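Local coordinates for protein FI20010p1 (Drosophila melanogaster, PDB 7CFB) that probably takes part, through its extended Tudor domain, in assembling the piRNA amplification complex that serves gene silencing in Drosophila, at residues L20-G25 against P93-I98; M41-E46 against V66-E71; I157-I162 against S187-E192. All blocks are in the same frame, centred on the assembly; numbering follows the deposited sequence.

Contact 1 (L20-G25 against P93-I98)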
ATOM      1  N   LEU A  20       7.926   2.722 -20.937  1.00 38.28           N
ATOM      2  CA  LEU A  20       7.133   2.049 -21.984  1.00 40.04           C
ATOM      3  C   LEU A  20       5.859   1.460 -21.369  1.00 46.33           C
ATOM      4  O   LEU A  20       5.915   0.892 -20.304  1.00 37.54           O
ATOM      5  CB  LEU A  20       7.997   0.977 -22.645  1.00 47.96           C
ATOM      6  CG  LEU A  20       9.089   1.529 -23.554  1.00 54.48           C
ATOM      7  CD1 LEU A  20      10.271   0.595 -23.639  1.00 55.93           C
ATOM      8  CD2 LEU A  20       8.541   1.827 -24.925  1.00 43.95           C
ATOM      9  N   PRO A  21       4.705   1.567 -22.048  1.00 52.36           N
ATOM     10  CA  PRO A  21       3.457   1.028 -21.560  1.00 37.86           C
ATOM     11  C   PRO A  21       3.455  -0.495 -21.427  1.00 47.34           C
ATOM     12  O   PRO A  21       4.141  -1.147 -22.123  1.00 47.15           O
ATOM     13  CB  PRO A  21       2.499   1.350 -22.699  1.00 42.98           C
ATOM     14  CG  PRO A  21       3.046   2.601 -23.275  1.00 37.69           C
ATOM     15  CD  PRO A  21       4.528   2.361 -23.243  1.00 40.86           C
ATOM     16  N   PRO A  22       2.621  -1.055 -20.540  1.00 44.16           N
ATOM     17  CA  PRO A  22       2.570  -2.486 -20.354  1.00 47.59           C
ATOM     18  C   PRO A  22       2.234  -3.236 -21.647  1.00 48.79           C
ATOM     19  O   PRO A  22       1.422  -2.794 -22.388  1.00 52.11           O
ATOM     20  CB  PRO A  22       1.397  -2.672 -19.392  1.00 36.76           C
ATOM     21  CG  PRO A  22       1.285  -1.374 -18.693  1.00 43.08           C
ATOM     22  CD  PRO A  22       1.732  -0.324 -19.670  1.00 33.24           C
ATOM     23  N   LYS A  23       2.931  -4.341 -21.872  1.00 51.03           N
ATOM     24  CA  LYS A  23       2.737  -5.150 -23.085  1.00 46.89           C
ATOM     25  C   LYS A  23       1.513  -6.018 -22.875  1.00 47.28           C
ATOM     26  O   LYS A  23       0.856  -6.319 -23.838  1.00 58.91           O
ATOM     27  CB  LYS A  23       3.965  -6.013 -23.361  1.00 52.18           C
ATOM     28  CG  LYS A  23       5.162  -5.262 -23.917  1.00 56.05           C
ATOM     29  CD  LYS A  23       6.472  -5.705 -23.308  1.00 61.03           C
ATOM     30  CE  LYS A  23       7.682  -5.185 -24.053  1.00 65.31           C
ATOM     31  NZ  LYS A  23       8.914  -5.912 -23.663  1.00 76.28           N
ATOM     32  N   GLY A  24       1.239  -6.399 -21.645  1.00 44.77           N
ATOM     33  CA  GLY A  24       0.070  -7.258 -21.424  1.00 42.55           C
ATOM     34  C   GLY A  24      -0.599  -7.079 -20.084  1.00 44.83           C
ATOM     35  O   GLY A  24      -0.341  -6.107 -19.422  1.00 43.59           O
ATOM     36  N   GLY A  25      -1.497  -8.002 -19.778  1.00 41.32           N
ATOM     37  CA  GLY A  25      -2.258  -8.058 -18.527  1.00 40.86           C
ATOM     38  C   GLY A  25      -3.656  -7.538 -18.703  1.00 37.24           C
ATOM     39  O   GLY A  25      -3.873  -6.781 -19.613  1.00 43.98           O
ATOM     40  N   PRO A  93       5.753  -3.071 -16.020  1.00 38.78           N
ATOM     41  CA  PRO A  93       5.253  -4.429 -16.023  1.00 36.50           C
ATOM     42  C   PRO A  93       3.768  -4.512 -16.400  1.00 39.00           C
ATOM     43  O   PRO A  93       3.051  -3.575 -16.394  1.00 35.53           O
ATOM     44  CB  PRO A  93       5.421  -4.891 -14.579  1.00 32.93           C
ATOM     45  CG  PRO A  93       6.520  -4.028 -14.072  1.00 29.14           C
ATOM     46  CD  PRO A  93       6.259  -2.693 -14.719  1.00 29.92           C
ATOM     47  N   ASP A  94       3.288  -5.713 -16.643  1.00 38.44           N
ATOM     48  CA  ASP A  94       1.872  -5.879 -17.042  1.00 42.19           C
ATOM     49  C   ASP A  94       0.902  -5.434 -15.954  1.00 41.18           C
ATOM     50  O   ASP A  94       1.222  -5.456 -14.774  1.00 38.40           O
ATOM     51  CB  ASP A  94       1.514  -7.336 -17.290  1.00 39.85           C
ATOM     52  CG  ASP A  94       2.219  -7.948 -18.474  1.00 43.41           C
ATOM     53  OD1 ASP A  94       2.777  -7.217 -19.246  1.00 37.54           O
ATOM     54  OD2 ASP A  94       2.186  -9.150 -18.579  1.00 44.76           O
ATOM     55  N   TYR A  95      -0.302  -5.107 -16.383  1.00 35.27           N
ATOM     56  CA  TYR A  95      -1.371  -4.754 -15.425  1.00 32.76           C
ATOM     57  C   TYR A  95      -1.554  -5.927 -14.464  1.00 35.05           C
ATOM     58  O   TYR A  95      -1.615  -7.078 -14.872  1.00 41.47           O
ATOM     59  CB  TYR A  95      -2.672  -4.471 -16.169  1.00 30.53           C
ATOM     60  CG  TYR A  95      -2.601  -3.333 -17.148  1.00 29.84           C
ATOM     61  CD1 TYR A  95      -2.557  -2.032 -16.713  1.00 29.87           C
ATOM     62  CD2 TYR A  95      -2.560  -3.555 -18.502  1.00 34.65           C
ATOM     63  CE1 TYR A  95      -2.478  -0.983 -17.597  1.00 32.54           C
ATOM     64  CE2 TYR A  95      -2.467  -2.521 -19.405  1.00 27.55           C
ATOM     65  CZ  TYR A  95      -2.425  -1.229 -18.946  1.00 32.68           C
ATOM     66  OH  TYR A  95      -2.354  -0.196 -19.802  1.00 35.89           O
ATOM     67  N   GLY A  96      -1.569  -5.607 -13.183  1.00 31.44           N
ATOM     68  CA  GLY A  96      -1.747  -6.586 -12.108  1.00 32.60           C
ATOM     69  C   GLY A  96      -0.439  -7.153 -11.603  1.00 32.73           C
ATOM     70  O   GLY A  96      -0.450  -7.757 -10.566  1.00 37.12           O
ATOM     71  N   ASP A  97       0.651  -6.924 -12.315  1.00 33.69           N
ATOM     72  CA  ASP A  97       1.971  -7.432 -11.884  1.00 35.99           C
ATOM     73  C   ASP A  97       2.530  -6.507 -10.803  1.00 32.97           C
ATOM     74  O   ASP A  97       2.290  -5.338 -10.865  1.00 28.56           O
ATOM     75  CB  ASP A  97       2.870  -7.771 -13.068  1.00 39.47           C
ATOM     76  CG  ASP A  97       2.512  -9.086 -13.747  1.00 53.26           C
ATOM     77  OD1 ASP A  97       1.589  -9.738 -13.307  1.00 54.07           O
ATOM     78  OD2 ASP A  97       3.151  -9.436 -14.712  1.00 56.86           O
ATOM     79  N   ILE A  98       3.290  -7.048  -9.871  1.00 29.57           N
ATOM     80  CA  ILE A  98       3.835  -6.239  -8.754  1.00 30.66           C
ATOM     81  C   ILE A  98       5.277  -5.781  -9.014  1.00 33.19           C
ATOM     82  O   ILE A  98       6.063  -6.561  -9.479  1.00 28.40           O
ATOM     83  CB  ILE A  98       3.667  -7.011  -7.447  1.00 26.38           C
ATOM     84  CG1 ILE A  98       2.194  -7.318  -7.193  1.00 29.11           C
ATOM     85  CG2 ILE A  98       4.291  -6.275  -6.293  1.00 24.97           C
ATOM     86  CD1 ILE A  98       2.010  -8.424  -6.238  1.00 30.14           C
TER
HETATM   87  O   HOH W   1       4.607  -5.148 -19.969  1.00 41.75           O
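P22 lies over one face of the Y95 ring, and this is the apolar half of the contact. The pyrrolidine CG of P22 sits 4.0 Å from the centroid of the Y95 ring, a CH-pi contact displaced toward the rim near CZ; the two side chains cross at about a right angle. Y95 has CG anti to its carbonyl carbon (chi1 -60°), a setting that swings the phenol back along the 20-25 segment to meet the proline. P22 CB also rests on the backbone carbonyl of P93, 3.5 Å from P93 O.

Next to the ring the polar grip is close. G24 pairs with two consecutive residues: its N donates to D94 OD1 at 3.0 Å, reaching the oxygen from well above the carboxylate plane (63° out of it), and its O accepts from Y95 N at 3.2 Å. A water enlarges the grip, accepting from K23 N at 2.7 Å and donating to D94 OD1 at 2.9 Å, so this one carboxylate oxygen serves two backbone N-H groups, one directly and one through the water.

The outer side is looser. The K23 side chain leads away from the 93-98 segment, and exposed G25, with positive phi, has its O at the edge of the Y95 ring. Further in, Y95 also touches Y123, I114 and S117 of the antiparallel sheet. Y95 is itself the second residue of a type II beta turn from D94 to D97, closed by D97 N to D94 O, with G96 at the third position, leading into strand 99-103 of the Tudor sheet.

Contact 2 (M41-E46 against V66-E71)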
ATOM      1  N   MET A  41      -5.224 -13.037   5.156  1.00 24.04           N
ATOM      2  CA  MET A  41      -6.439 -12.839   5.970  1.00 18.21           C
ATOM      3  C   MET A  41      -6.336 -13.587   7.310  1.00 25.85           C
ATOM      4  O   MET A  41      -6.979 -13.189   8.242  1.00 24.67           O
ATOM      5  CB  MET A  41      -7.667 -13.250   5.170  1.00 24.52           C
ATOM      6  CG  MET A  41      -7.784 -12.507   3.891  1.00 24.72           C
ATOM      7  SD  MET A  41      -7.783 -10.736   4.026  1.00 28.54           S
ATOM      8  CE  MET A  41      -9.213 -10.426   5.039  1.00 25.39           C
ATOM      9  N   ALA A  42      -5.440 -14.561   7.420  1.00 22.72           N
ATOM     10  CA  ALA A  42      -5.177 -15.342   8.650  1.00 22.66           C
ATOM     11  C   ALA A  42      -4.618 -14.469   9.786  1.00 32.17           C
ATOM     12  O   ALA A  42      -4.755 -14.848  10.907  1.00 26.66           O
ATOM     13  CB  ALA A  42      -4.276 -16.496   8.353  1.00 25.68           C
ATOM     14  N   ALA A  43      -4.000 -13.331   9.477  1.00 31.07           N
ATOM     15  CA  ALA A  43      -3.450 -12.342  10.429  1.00 28.20           C
ATOM     16  C   ALA A  43      -4.544 -11.613  11.236  1.00 30.20           C
ATOM     17  O   ALA A  43      -4.204 -10.987  12.198  1.00 27.56           O
ATOM     18  CB  ALA A  43      -2.569 -11.389   9.678  1.00 25.34           C
ATOM     19  N   PHE A  44      -5.802 -11.660  10.824  1.00 26.79           N
ATOM     20  CA  PHE A  44      -6.884 -10.956  11.546  1.00 27.21           C
ATOM     21  C   PHE A  44      -8.013 -11.923  11.915  1.00 26.38           C
ATOM     22  O   PHE A  44      -9.044 -11.909  11.306  1.00 29.36           O
ATOM     23  CB  PHE A  44      -7.347  -9.774  10.706  1.00 22.96           C
ATOM     24  CG  PHE A  44      -6.261  -8.789  10.394  1.00 27.30           C
ATOM     25  CD1 PHE A  44      -5.445  -8.966   9.306  1.00 28.16           C
ATOM     26  CD2 PHE A  44      -6.034  -7.707  11.207  1.00 28.08           C
ATOM     27  CE1 PHE A  44      -4.457  -8.054   9.009  1.00 27.12           C
ATOM     28  CE2 PHE A  44      -5.037  -6.801  10.915  1.00 28.77           C
ATOM     29  CZ  PHE A  44      -4.251  -6.980   9.817  1.00 25.08           C
ATOM     30  N   PRO A  45      -7.794 -12.768  12.923  1.00 22.14           N
ATOM     31  CA  PRO A  45      -8.784 -13.702  13.338  1.00 26.63           C
ATOM     32  C   PRO A  45      -9.998 -13.010  13.946  1.00 26.20           C
ATOM     33  O   PRO A  45      -9.870 -12.196  14.771  1.00 23.06           O
ATOM     34  CB  PRO A  45      -8.129 -14.552  14.424  1.00 29.55           C
ATOM     35  CG  PRO A  45      -6.705 -14.129  14.472  1.00 28.56           C
ATOM     36  CD  PRO A  45      -6.585 -12.858  13.679  1.00 26.24           C
ATOM     37  N   GLU A  46     -11.160 -13.520  13.587  1.00 27.42           N
ATOM     38  CA  GLU A  46     -12.466 -13.054  14.105  1.00 31.96           C
ATOM     39  C   GLU A  46     -12.549 -13.314  15.615  1.00 27.00           C
ATOM     40  O   GLU A  46     -11.994 -14.285  16.069  1.00 24.94           O
ATOM     41  CB  GLU A  46     -13.589 -13.878  13.480  1.00 27.86           C
ATOM     42  CG  GLU A  46     -14.130 -13.359  12.178  1.00 34.31           C
ATOM     43  CD  GLU A  46     -15.227 -14.175  11.530  1.00 43.87           C
ATOM     44  OE1 GLU A  46     -15.722 -13.750  10.508  1.00 34.85           O
ATOM     45  OE2 GLU A  46     -15.544 -15.240  12.044  1.00 42.41           O
ATOM     46  N   VAL A  66      -5.738  -1.740   7.296  1.00 25.20           N
ATOM     47  CA  VAL A  66      -4.853  -2.151   8.414  1.00 22.68           C
ATOM     48  C   VAL A  66      -3.776  -3.084   7.874  1.00 25.55           C
ATOM     49  O   VAL A  66      -4.049  -3.797   6.934  1.00 30.55           O
ATOM     50  CB  VAL A  66      -5.616  -2.755   9.600  1.00 28.43           C
ATOM     51  CG1 VAL A  66      -6.489  -1.725  10.274  1.00 27.11           C
ATOM     52  CG2 VAL A  66      -6.419  -3.965   9.204  1.00 24.99           C
ATOM     53  N   ALA A  67      -2.577  -2.986   8.431  1.00 25.06           N
ATOM     54  CA  ALA A  67      -1.429  -3.800   7.995  1.00 32.34           C
ATOM     55  C   ALA A  67      -0.704  -4.384   9.194  1.00 27.85           C
ATOM     56  O   ALA A  67      -0.395  -3.650  10.108  1.00 30.44           O
ATOM     57  CB  ALA A  67      -0.511  -2.976   7.152  1.00 30.69           C
ATOM     58  N   LYS A  68      -0.481  -5.681   9.159  1.00 30.31           N
ATOM     59  CA  LYS A  68       0.252  -6.350  10.250  1.00 29.63           C
ATOM     60  C   LYS A  68       1.712  -5.910  10.280  1.00 32.24           C
ATOM     61  O   LYS A  68       2.179  -5.675  11.338  1.00 31.86           O
ATOM     62  CB  LYS A  68       0.043  -7.856  10.219  1.00 28.80           C
ATOM     63  CG  LYS A  68      -0.923  -8.362  11.269  1.00 34.21           C
ATOM     64  CD  LYS A  68      -0.380  -8.197  12.630  1.00 35.77           C
ATOM     65  CE  LYS A  68      -1.026  -9.070  13.672  1.00 42.37           C
ATOM     66  NZ  LYS A  68      -0.546  -8.695  15.014  1.00 39.82           N
ATOM     67  N   TRP A  69       2.379  -5.802   9.132  1.00 25.79           N
ATOM     68  CA  TRP A  69       3.816  -5.419   9.089  1.00 25.60           C
ATOM     69  C   TRP A  69       4.602  -6.335  10.024  1.00 33.17           C
ATOM     70  O   TRP A  69       5.393  -5.853  10.797  1.00 32.57           O
ATOM     71  CB  TRP A  69       4.039  -3.933   9.385  1.00 31.15           C
ATOM     72  CG  TRP A  69       3.709  -3.042   8.236  1.00 31.10           C
ATOM     73  CD1 TRP A  69       2.720  -2.119   8.186  1.00 36.12           C
ATOM     74  CD2 TRP A  69       4.343  -3.004   6.956  1.00 30.69           C
ATOM     75  NE1 TRP A  69       2.705  -1.506   6.974  1.00 34.87           N
ATOM     76  CE2 TRP A  69       3.680  -2.034   6.195  1.00 29.96           C
ATOM     77  CE3 TRP A  69       5.406  -3.689   6.377  1.00 27.96           C
ATOM     78  CZ2 TRP A  69       4.050  -1.713   4.903  1.00 25.59           C
ATOM     79  CZ3 TRP A  69       5.749  -3.398   5.083  1.00 26.56           C
ATOM     80  CH2 TRP A  69       5.088  -2.419   4.366  1.00 25.24           C
ATOM     81  N   ASP A  70       4.301  -7.648   9.965  1.00 36.70           N
ATOM     82  CA  ASP A  70       4.952  -8.748  10.745  1.00 38.19           C
ATOM     83  C   ASP A  70       6.328  -9.142  10.175  1.00 43.02           C
ATOM     84  O   ASP A  70       6.557  -8.986   8.940  1.00 37.79           O
ATOM     85  CB  ASP A  70       4.093 -10.010  10.789  1.00 31.93           C
ATOM     86  CG  ASP A  70       4.308 -10.993   9.646  1.00 50.30           C
ATOM     87  OD1 ASP A  70       4.600 -10.566   8.513  1.00 55.53           O
ATOM     88  OD2 ASP A  70       4.140 -12.180   9.901  1.00 70.64           O
ATOM     89  N   GLU A  71       7.135  -9.790  11.023  1.00 42.30           N
ATOM     90  CA  GLU A  71       8.553 -10.125  10.739  1.00 43.07           C
ATOM     91  C   GLU A  71       8.670 -10.797   9.365  1.00 35.81           C
ATOM     92  O   GLU A  71       9.648 -10.605   8.746  1.00 38.52           O
ATOM     93  CB  GLU A  71       9.219 -10.861  11.898  1.00 50.14           C
ATOM     94  CG  GLU A  71       9.780  -9.931  12.959  1.00 63.27           C
ATOM     95  CD  GLU A  71      10.873  -8.969  12.524  1.00 71.66           C
ATOM     96  OE1 GLU A  71      10.957  -7.873  13.088  1.00 61.52           O
ATOM     97  OE2 GLU A  71      11.640  -9.331  11.622  1.00 71.21           O
TER
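F44 and V66 meet at the buried end of this contact: CE2 of the F44 ring lies 3.6 Å from V66 CG2, the methyl approaching obliquely. That methyl sits between the backbone N and the carbonyl carbon of V66 and also reaches F44 CZ. The backbone of A67 comes near the ring's edge at CZ.

K68 carries the contact outward. Its CB starts toward the 41-46 segment, about 4.4 Å from both A43 CB and F44 CZ. CG then wedges between the same two residues, 3.8 Å from A43 CB and 3.9 Å from F44 CZ. A bend at chi2 (-67°) turns the chain there, and the lysine and phenylalanine slide past each other in opposite directions. CD makes no close approach to 41-46, CE comes to 4.0 Å from A43 O, and NZ finishes on the backbone O of T51, so strand 49-57 satisfies the charged tip while CG of the stem touches the rim of the ring at CZ.

The turn closed by F44 N to M41 O sets the phenylalanine against V50, A52, I157 and L189 of the five-stranded sheet, consistent with the OB-like, staphylococcal-nuclease-like part of an extended Tudor domain.

Contact 3 (I157-I162 against S187-E192)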
ATOM      1  N   ILE A 157      -4.958  -4.413   4.324  1.00 29.17           N
ATOM      2  CA  ILE A 157      -6.236  -5.173   4.349  1.00 28.05           C
ATOM      3  C   ILE A 157      -7.403  -4.194   4.506  1.00 25.92           C
ATOM      4  O   ILE A 157      -7.405  -3.438   5.438  1.00 29.65           O
ATOM      5  CB  ILE A 157      -6.244  -6.244   5.448  1.00 26.59           C
ATOM      6  CG1 ILE A 157      -5.024  -7.153   5.393  1.00 22.73           C
ATOM      7  CG2 ILE A 157      -7.527  -7.028   5.381  1.00 24.17           C
ATOM      8  CD1 ILE A 157      -4.896  -7.895   4.115  1.00 30.20           C
ATOM      9  N   ARG A 158      -8.363  -4.261   3.600  1.00 29.73           N
ATOM     10  CA  ARG A 158      -9.545  -3.370   3.626  1.00 30.12           C
ATOM     11  C   ARG A 158     -10.325  -3.656   4.901  1.00 30.84           C
ATOM     12  O   ARG A 158     -10.480  -4.793   5.253  1.00 27.07           O
ATOM     13  CB  ARG A 158     -10.369  -3.567   2.357  1.00 37.41           C
ATOM     14  CG  ARG A 158     -11.429  -2.512   2.111  1.00 39.45           C
ATOM     15  CD  ARG A 158     -11.971  -2.521   0.697  1.00 45.57           C
ATOM     16  NE  ARG A 158     -13.216  -1.783   0.731  1.00 56.19           N
ATOM     17  CZ  ARG A 158     -13.408  -0.560   0.268  1.00 63.84           C
ATOM     18  NH1 ARG A 158     -14.593   0.000   0.388  1.00 65.55           N
ATOM     19  NH2 ARG A 158     -12.431   0.105  -0.311  1.00 52.61           N
ATOM     20  N   CYS A 159     -10.753  -2.602   5.557  1.00 27.68           N
ATOM     21  CA  CYS A 159     -11.421  -2.714   6.854  1.00 25.34           C
ATOM     22  C   CYS A 159     -12.519  -1.665   7.016  1.00 37.77           C
ATOM     23  O   CYS A 159     -12.235  -0.495   6.899  1.00 33.02           O
ATOM     24  CB  CYS A 159     -10.359  -2.469   7.910  1.00 31.98           C
ATOM     25  SG  CYS A 159     -10.885  -2.801   9.596  1.00 41.70           S
ATOM     26  N   ASP A 160     -13.711  -2.117   7.361  1.00 37.54           N
ATOM     27  CA  ASP A 160     -14.828  -1.212   7.690  1.00 32.67           C
ATOM     28  C   ASP A 160     -14.703  -0.965   9.187  1.00 25.94           C
ATOM     29  O   ASP A 160     -14.893  -1.886   9.940  1.00 29.07           O
ATOM     30  CB  ASP A 160     -16.151  -1.833   7.242  1.00 38.78           C
ATOM     31  CG  ASP A 160     -17.394  -1.102   7.720  1.00 56.26           C
ATOM     32  OD1 ASP A 160     -17.256  -0.083   8.388  1.00 53.25           O
ATOM     33  OD2 ASP A 160     -18.480  -1.575   7.424  1.00 57.21           O
ATOM     34  N   LEU A 161     -14.307   0.233   9.583  1.00 30.73           N
ATOM     35  CA  LEU A 161     -14.159   0.544  11.021  1.00 33.57           C
ATOM     36  C   LEU A 161     -15.512   1.025  11.534  1.00 42.41           C
ATOM     37  O   LEU A 161     -16.059   1.903  10.926  1.00 48.16           O
ATOM     38  CB  LEU A 161     -13.083   1.604  11.236  1.00 35.75           C
ATOM     39  CG  LEU A 161     -11.635   1.146  11.112  1.00 33.44           C
ATOM     40  CD1 LEU A 161     -10.699   2.312  11.157  1.00 36.88           C
ATOM     41  CD2 LEU A 161     -11.253   0.132  12.154  1.00 35.27           C
ATOM     42  N   ILE A 162     -15.985   0.476  12.643  1.00 43.13           N
ATOM     43  CA  ILE A 162     -17.319   0.829  13.188  1.00 32.53           C
ATOM     44  C   ILE A 162     -17.171   1.350  14.608  1.00 39.37           C
ATOM     45  O   ILE A 162     -16.129   1.171  15.186  1.00 42.22           O
ATOM     46  CB  ILE A 162     -18.253  -0.385  13.128  1.00 40.25           C
ATOM     47  CG1 ILE A 162     -17.795  -1.482  14.079  1.00 34.76           C
ATOM     48  CG2 ILE A 162     -18.379  -0.901  11.714  1.00 40.82           C
ATOM     49  CD1 ILE A 162     -18.608  -2.713  13.987  1.00 39.66           C
ATOM     50  N   SER A 187     -11.887 -11.222   2.546  1.00 43.35           N
ATOM     51  CA  SER A 187     -11.307 -10.240   1.615  1.00 38.69           C
ATOM     52  C   SER A 187     -11.233  -8.927   2.384  1.00 35.93           C
ATOM     53  O   SER A 187     -10.283  -8.213   2.238  1.00 33.02           O
ATOM     54  CB  SER A 187     -12.102 -10.156   0.372  1.00 53.02           C
ATOM     55  OG  SER A 187     -13.463  -9.943   0.684  1.00 42.75           O
ATOM     56  N   THR A 188     -12.196  -8.722   3.264  1.00 33.18           N
ATOM     57  CA  THR A 188     -12.313  -7.459   4.024  1.00 30.33           C
ATOM     58  C   THR A 188     -12.631  -7.737   5.483  1.00 30.12           C
ATOM     59  O   THR A 188     -13.007  -8.828   5.811  1.00 30.20           O
ATOM     60  CB  THR A 188     -13.382  -6.513   3.460  1.00 38.64           C
ATOM     61  OG1 THR A 188     -14.676  -6.966   3.818  1.00 34.42           O
ATOM     62  CG2 THR A 188     -13.332  -6.336   1.963  1.00 32.90           C
ATOM     63  N   LEU A 189     -12.504  -6.719   6.305  1.00 28.34           N
ATOM     64  CA  LEU A 189     -12.722  -6.882   7.742  1.00 28.57           C
ATOM     65  C   LEU A 189     -13.766  -5.897   8.240  1.00 35.52           C
ATOM     66  O   LEU A 189     -13.912  -4.831   7.691  1.00 31.55           O
ATOM     67  CB  LEU A 189     -11.427  -6.555   8.486  1.00 26.10           C
ATOM     68  CG  LEU A 189     -10.164  -7.330   8.157  1.00 27.06           C
ATOM     69  CD1 LEU A 189      -9.014  -6.814   8.992  1.00 20.65           C
ATOM     70  CD2 LEU A 189     -10.360  -8.809   8.392  1.00 23.78           C
ATOM     71  N   VAL A 190     -14.469  -6.311   9.269  1.00 30.09           N
ATOM     72  CA  VAL A 190     -15.316  -5.379  10.030  1.00 29.98           C
ATOM     73  C   VAL A 190     -14.651  -5.366  11.394  1.00 28.07           C
ATOM     74  O   VAL A 190     -14.629  -6.385  12.024  1.00 29.71           O
ATOM     75  CB  VAL A 190     -16.783  -5.818  10.075  1.00 29.59           C
ATOM     76  CG1 VAL A 190     -17.561  -4.982  11.056  1.00 33.31           C
ATOM     77  CG2 VAL A 190     -17.419  -5.782   8.705  1.00 30.97           C
ATOM     78  N   ALA A 191     -14.073  -4.244  11.761  1.00 28.46           N
ATOM     79  CA  ALA A 191     -13.342  -4.137  13.032  1.00 37.57           C
ATOM     80  C   ALA A 191     -13.666  -2.826  13.747  1.00 34.47           C
ATOM     81  O   ALA A 191     -13.975  -1.868  13.117  1.00 33.13           O
ATOM     82  CB  ALA A 191     -11.871  -4.243  12.775  1.00 33.09           C
ATOM     83  N   GLU A 192     -13.553  -2.845  15.059  1.00 31.65           N
ATOM     84  CA  GLU A 192     -13.820  -1.677  15.909  1.00 41.08           C
ATOM     85  C   GLU A 192     -12.517  -1.330  16.616  1.00 38.49           C
ATOM     86  O   GLU A 192     -11.965  -2.184  17.228  1.00 41.67           O
ATOM     87  CB  GLU A 192     -14.949  -2.061  16.856  1.00 39.34           C
ATOM     88  CG  GLU A 192     -14.975  -1.268  18.126  1.00 49.09           C
ATOM     89  CD  GLU A 192     -16.219  -1.500  18.954  1.00 48.55           C
ATOM     90  OE1 GLU A 192     -16.928  -2.426  18.673  1.00 52.41           O
ATOM     91  OE2 GLU A 192     -16.438  -0.754  19.865  1.00 51.84           O
TER
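Strands 157-161 and 189-192 run side by side in the same direction, as the third and fifth strands do in an OB fold; here they belong to a sheet ordered 1-2-3-5-4 whose outer strands also pair. Four backbone bonds join them, the shortest from D160 N to L189 O at 2.7 Å and nearly straight (170°).

On the buried face stand C159, L161, L189 and A191. C159 holds SG anti to its backbone N (chi1 -171°), which lays the sulfur across the neighbouring strand, 3.6 Å from A191 CB and 4.0 Å from L189 CB. L189 turns its branched end the other way along the strand, bringing CG to 3.8 Å from I157 CG2, the two side chains crossing at a slant.

D160 and V190 lie on the other face. I162 takes a less roomy rotamer, with CG1 between its backbone N and carbonyl carbon (chi1 67°); CD1 thereby reaches back to V190 CG1 at 3.9 Å, while CG1 packs against E192 CB. R158 stretches out from CG to NE and leaves the pair, its NH2 forming a salt bridge with D61.

At the far end A191 O is closely surrounded: I162 N donates to it at 3.1 Å, L161 CA makes a C-H...O contact at 3.2 Å, and L161 CD2 folds over to 3.5 Å from the same oxygen.

In the fold
Contact 2 is buried, contact 3 partly buried and contact 1 at the surface. Contacts 2 and 3 belong together, with centres 12 Å apart; contact 1 is on the Tudor side, its centre about 28 and 30 Å from theirs. V66 and I157 lie on neighbouring strands of one sheet, V66 O about 2.8 Å from I157 N in a probable hydrogen bond, and M41 CE packs 3.7 Å from S187 C, a second joint between the two. Their chemistry differs: 41-46 meets 66-71 without a hydrogen bond, 157-162 meets 187-192 through regular strand pairing, and contact 1, between two loops, combines a carboxylate, a water and one backbone bond with a proline-on-tyrosine CH-pi contact.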